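Local coordinates for conjugal transfer protein (PDB 5I97), which is a VirB8-like inner-membrane component of a type IV secretion system, probably helping to build the channel for conjugal DNA transfer, at residues V90-V95 against A104-T109. Residues are numbered along the deposited sequence; the frame is centred on the assembly and turned at random.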
loop_
_atom_site.group_PDB
_atom_site.type_symbol
_atom_site.label_atom_id
_atom_site.label_comp_id
_atom_site.label_asym_id
_atom_site.label_seq_id
_atom_site.Cartn_x
_atom_site.Cartn_y
_atom_site.Cartn_z
ATOM N N VAL A 90 -3.849 -1.852 -9.350
ATOM C CA VAL A 90 -4.080 -3.012 -10.204
ATOM C C VAL A 90 -3.489 -4.301 -9.648
ATOM O O VAL A 90 -2.383 -4.313 -9.136
ATOM C CB VAL A 90 -3.470 -2.795 -11.625
ATOM C CG1 VAL A 90 -3.482 -4.095 -12.445
ATOM C CG2 VAL A 90 -4.165 -1.663 -12.361
ATOM N N LYS A 91 -4.266 -5.372 -9.742
ATOM C CA LYS A 91 -3.814 -6.731 -9.473
ATOM C C LYS A 91 -3.955 -7.587 -10.729
ATOM O O LYS A 91 -5.063 -7.788 -11.215
ATOM C CB LYS A 91 -4.617 -7.350 -8.324
ATOM C CG LYS A 91 -4.092 -8.687 -7.840
ATOM C CD LYS A 91 -2.612 -8.656 -7.517
ATOM C CE LYS A 91 -2.228 -9.911 -6.762
ATOM N NZ LYS A 91 -2.635 -11.109 -7.542
ATOM N N ILE A 92 -2.837 -8.057 -11.273
ATOM C CA ILE A 92 -2.879 -8.983 -12.403
ATOM C C ILE A 92 -3.247 -10.380 -11.913
ATOM O O ILE A 92 -2.588 -10.915 -11.029
ATOM C CB ILE A 92 -1.528 -9.038 -13.147
ATOM C CG1 ILE A 92 -1.103 -7.638 -13.600
ATOM C CG2 ILE A 92 -1.608 -9.975 -14.344
ATOM C CD1 ILE A 92 -1.995 -7.022 -14.650
ATOM N N ASN A 93 -4.271 -10.984 -12.502
ATOM C CA ASN A 93 -4.722 -12.301 -12.055
ATOM C C ASN A 93 -4.233 -13.450 -12.949
ATOM O O ASN A 93 -3.902 -14.528 -12.459
ATOM C CB ASN A 93 -6.247 -12.336 -11.967
ATOM C CG ASN A 93 -6.806 -11.272 -11.021
ATOM O OD1 ASN A 93 -7.704 -10.512 -11.385
ATOM N ND2 ASN A 93 -6.262 -11.205 -9.813
ATOM N N SER A 94 -4.225 -13.231 -14.262
ATOM C CA SER A 94 -3.752 -14.250 -15.193
ATOM C C SER A 94 -3.396 -13.625 -16.531
ATOM O O SER A 94 -3.972 -12.605 -16.916
ATOM C CB SER A 94 -4.803 -15.353 -15.383
ATOM O OG SER A 94 -5.963 -14.859 -16.024
ATOM N N VAL A 95 -2.448 -14.244 -17.231
ATOM C CA VAL A 95 -2.023 -13.797 -18.556
ATOM C C VAL A 95 -1.964 -14.963 -19.523
ATOM O O VAL A 95 -1.260 -15.934 -19.282
ATOM C CB VAL A 95 -0.638 -13.128 -18.514
ATOM C CG1 VAL A 95 -0.207 -12.694 -19.911
ATOM C CG2 VAL A 95 -0.646 -11.944 -17.557
ATOM N N ALA A 104 -2.691 -11.137 -26.584
ATOM C CA ALA A 104 -2.646 -11.557 -25.193
ATOM C C ALA A 104 -3.954 -11.232 -24.484
ATOM O O ALA A 104 -4.620 -10.249 -24.792
ATOM C CB ALA A 104 -1.488 -10.913 -24.486
ATOM N N THR A 105 -4.322 -12.085 -23.543
ATOM C CA THR A 105 -5.497 -11.872 -22.729
ATOM C C THR A 105 -5.089 -11.729 -21.285
ATOM O O THR A 105 -4.469 -12.621 -20.724
ATOM C CB THR A 105 -6.475 -13.017 -22.855
ATOM O OG1 THR A 105 -6.945 -13.080 -24.200
ATOM C CG2 THR A 105 -7.646 -12.813 -21.921
ATOM N N ILE A 106 -5.414 -10.595 -20.685
ATOM C CA ILE A 106 -5.004 -10.348 -19.317
ATOM C C ILE A 106 -6.206 -10.094 -18.406
ATOM O O ILE A 106 -6.982 -9.163 -18.621
ATOM C CB ILE A 106 -4.023 -9.167 -19.251
ATOM C CG1 ILE A 106 -2.741 -9.542 -20.001
ATOM C CG2 ILE A 106 -3.728 -8.781 -17.813
ATOM C CD1 ILE A 106 -1.617 -8.553 -19.850
ATOM N N ARG A 107 -6.344 -10.919 -17.376
ATOM C CA ARG A 107 -7.402 -10.729 -16.398
ATOM C C ARG A 107 -6.855 -10.042 -15.169
ATOM O O ARG A 107 -5.882 -10.498 -14.568
ATOM C CB ARG A 107 -8.031 -12.067 -16.040
ATOM C CG ARG A 107 -8.828 -12.635 -17.180
ATOM C CD ARG A 107 -9.573 -13.884 -16.791
ATOM N NE ARG A 107 -10.516 -14.276 -17.837
ATOM C CZ ARG A 107 -10.179 -14.829 -18.998
ATOM N NH1 ARG A 107 -8.904 -15.038 -19.299
ATOM N NH2 ARG A 107 -11.124 -15.149 -19.870
ATOM N N PHE A 108 -7.500 -8.945 -14.788
ATOM C CA PHE A 108 -6.975 -8.146 -13.704
ATOM C C PHE A 108 -8.057 -7.524 -12.831
ATOM O O PHE A 108 -9.219 -7.406 -13.213
ATOM C CB PHE A 108 -6.044 -7.057 -14.276
ATOM C CG PHE A 108 -6.735 -6.028 -15.135
ATOM C CD1 PHE A 108 -7.095 -6.318 -16.438
ATOM C CD2 PHE A 108 -6.961 -4.745 -14.663
ATOM C CE1 PHE A 108 -7.713 -5.375 -17.222
ATOM C CE2 PHE A 108 -7.560 -3.796 -15.462
ATOM C CZ PHE A 108 -7.941 -4.111 -16.733
ATOM N N THR A 109 -7.634 -7.112 -11.649
ATOM C CA THR A 109 -8.525 -6.564 -10.655
ATOM C C THR A 109 -8.075 -5.176 -10.254
ATOM O O THR A 109 -6.895 -4.946 -10.011
ATOM C CB THR A 109 -8.590 -7.464 -9.418
ATOM O OG1 THR A 109 -9.223 -8.692 -9.780
ATOM C CG2 THR A 109 -9.402 -6.804 -8.306
HETATM O O HOH W 1 -6.496 -14.286 -18.967
#
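Asn93 and Ser94 both turn their backbone N-H groups to the carbonyl of Arg107. Arg107 O takes the bond from Asn93 N at 2.7 Å and a longer one from Ser94 N at 3.2 Å, and Ser94 O receives Arg107 N in return. Two residues of strand 86-98, Asn93 and Ser94, thus sit opposite one residue, Arg107, of strand 103-114, a classic beta bulge. From Asn93 the side chain heads toward the partner strand: CB lies 3.2 Å from Arg107 O, CG is about equally far from Arg107 O and Thr109 OG1, and OD1 accepts the hydroxyl of Thr109 OG1 at 2.9 Å, in the amide plane and on a lone pair. With CG anti to the carbonyl carbon (chi1 -58°), OD1 passes over the backbone carbonyl carbon of Phe108 on its way to this hydroxyl. Shortened to an alanine here, the residue would probably leave the Thr109 hydroxyl without its acceptor and free to turn. The two strands form the antiparallel hairpin at one edge of the four-stranded sheet in this VirB8 domain, a member of the NTF2 clan. Beyond the bulge, Lys91 and Thr109 pair through reciprocal backbone bonds. On the face turned to helix 27-42, Ile92 CD1 sits 4.0 Å from Ile106 CG2 and also touches Phe108 CB, while Val95 lies alongside Ile106, both its methyls close to CG1. The Phe108 ring, approached obliquely by Val90 CG1, stacks with Trp126 of the next strand. On the other face, the Ser94 hydroxyl lies 3.5 Å from Arg107 CB and shares a water with Thr105 O, which accepts the water's proton at 3.2 Å.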